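Penaeus monodon metallodensovirus major capsid protein (Penaeus monodon metallodensovirus, PDB 6WH7) forms the icosahedral capsid of a shrimp-infecting densovirus, sixty copies of the chain assembling into the shell that probably encloses the viral genome. Local coordinates at residues V334-E338 against S339-N343. Sequence-based numbering, arbitrary orientation.
Sequences VSITE and SKINN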
loop_
_atom_site.group_PDB
_atom_site.type_symbol
_atom_site.label_atom_id
_atom_site.label_comp_id
_atom_site.label_asym_id
_atom_site.label_seq_id
_atom_site.Cartn_x
_atom_site.Cartn_y
_atom_site.Cartn_z
ATOM N N VAL A 334 -83.339 62.915 -0.830
ATOM C CA VAL A 334 -84.550 62.213 -0.455
ATOM C C VAL A 334 -85.716 63.171 -0.633
ATOM O O VAL A 334 -85.581 64.387 -0.460
ATOM C CB VAL A 334 -84.461 61.686 0.987
ATOM C CG1 VAL A 334 -83.266 60.803 1.132
ATOM C CG2 VAL A 334 -84.362 62.815 1.954
ATOM N N SER A 335 -86.864 62.634 -1.011
ATOM C CA SER A 335 -88.017 63.487 -1.244
ATOM C C SER A 335 -88.608 63.873 0.102
ATOM O O SER A 335 -89.085 63.014 0.848
ATOM C CB SER A 335 -89.041 62.770 -2.114
ATOM O OG SER A 335 -90.171 63.586 -2.340
ATOM N N ILE A 336 -88.585 65.166 0.405
ATOM C CA ILE A 336 -89.032 65.697 1.684
ATOM C C ILE A 336 -90.029 66.805 1.405
ATOM O O ILE A 336 -89.735 67.728 0.641
ATOM C CB ILE A 336 -87.871 66.260 2.522
ATOM C CG1 ILE A 336 -86.793 65.219 2.760
ATOM C CG2 ILE A 336 -88.376 66.740 3.857
ATOM C CD1 ILE A 336 -87.254 64.095 3.547
ATOM N N THR A 337 -91.199 66.717 2.016
ATOM C CA THR A 337 -92.076 67.865 2.146
ATOM C C THR A 337 -92.351 68.059 3.626
ATOM O O THR A 337 -92.576 67.090 4.357
ATOM C CB THR A 337 -93.378 67.709 1.348
ATOM O OG1 THR A 337 -94.085 68.953 1.354
ATOM C CG2 THR A 337 -94.272 66.641 1.938
ATOM N N GLU A 338 -92.284 69.308 4.069
ATOM C CA GLU A 338 -92.297 69.630 5.494
ATOM C C GLU A 338 -91.137 68.856 6.116
ATOM O O GLU A 338 -90.026 68.889 5.565
ATOM C CB GLU A 338 -93.672 69.343 6.069
ATOM C CG GLU A 338 -94.756 70.207 5.466
ATOM C CD GLU A 338 -94.481 71.680 5.657
ATOM O OE1 GLU A 338 -94.015 72.061 6.751
ATOM O OE2 GLU A 338 -94.718 72.459 4.710
ATOM N N SER A 339 -91.332 68.174 7.237
ATOM C CA SER A 339 -90.316 67.328 7.844
ATOM C C SER A 339 -90.466 65.864 7.457
ATOM O O SER A 339 -89.798 65.010 8.039
ATOM C CB SER A 339 -90.361 67.473 9.365
ATOM O OG SER A 339 -89.458 66.583 9.997
ATOM N N LYS A 340 -91.359 65.549 6.530
ATOM C CA LYS A 340 -91.826 64.188 6.320
ATOM C C LYS A 340 -91.281 63.639 5.011
ATOM O O LYS A 340 -91.354 64.305 3.977
ATOM C CB LYS A 340 -93.351 64.174 6.338
ATOM C CG LYS A 340 -93.888 64.605 7.685
ATOM C CD LYS A 340 -95.386 64.755 7.712
ATOM C CE LYS A 340 -95.864 65.031 9.126
ATOM N NZ LYS A 340 -95.502 66.405 9.567
ATOM N N ILE A 341 -90.733 62.430 5.065
ATOM C CA ILE A 341 -90.169 61.780 3.888
ATOM C C ILE A 341 -91.308 61.262 3.022
ATOM O O ILE A 341 -92.164 60.508 3.491
ATOM C CB ILE A 341 -89.224 60.641 4.284
ATOM C CG1 ILE A 341 -88.056 61.169 5.103
ATOM C CG2 ILE A 341 -88.700 59.953 3.056
ATOM C CD1 ILE A 341 -87.198 60.098 5.680
ATOM N N ASN A 342 -91.319 61.664 1.754
ATOM C CA ASN A 342 -92.387 61.258 0.850
ATOM C C ASN A 342 -92.203 59.823 0.390
ATOM O O ASN A 342 -93.155 59.038 0.376
ATOM C CB ASN A 342 -92.430 62.198 -0.347
ATOM C CG ASN A 342 -92.893 63.569 0.026
ATOM O OD1 ASN A 342 -93.601 63.739 1.013
ATOM N ND2 ASN A 342 -92.483 64.564 -0.741
ATOM N N ASN A 343 -90.988 59.474 -0.003
ATOM C CA ASN A 343 -90.669 58.122 -0.420
ATOM C C ASN A 343 -89.172 57.937 -0.275
ATOM O O ASN A 343 -88.420 58.906 -0.167
ATOM C CB ASN A 343 -91.149 57.851 -1.851
ATOM C CG ASN A 343 -90.557 58.804 -2.867
ATOM O OD1 ASN A 343 -89.378 59.135 -2.826
ATOM N ND2 ASN A 343 -91.397 59.290 -3.765
#
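I336 and I341 face each other as the non-hydrogen-bonded pair of a short antiparallel hairpin, and this apolar side, with I341 buried, is the better packed. The CD1 methyl of I336 reaches over to CG1 of I341 at 3.4 Å, the two side chains meeting obliquely; with chi2 at -64°, the CG1-CD1 arm of I336 turns toward the partner strand. I341 also touches W178 of strand 169-179 and Y188. Strand 169-179 pairs with the far side of strand 340-345, making 340-345 the middle strand of a three-stranded antiparallel sheet and 335-337 an edge strand.

At the tip, a type II' turn through E338 and S339 is closed by two backbone bonds, T337 N to K340 O (3.1 Å) and K340 N to T337 O (2.9 Å). Further down, N342 N donates to S335 O.

The face bearing S335, T337 and K340 is polar and more open to solvent. The side chains of N342 and T337 cross at about a right angle, OD1 of N342 coming against CG2 of T337, while N342 ND2 donates to S335 OG over 3.0 Å, with the hydroxyl 17° out of the amide plane. Around the exposed turn, E338 OE1 and K340 NZ stay 6.5 Å apart, too far for a salt bridge. Backbone bonds, the isoleucine pair and the S335-N342 side-chain bond appear to hold the hairpin, with charge attraction probably adding little.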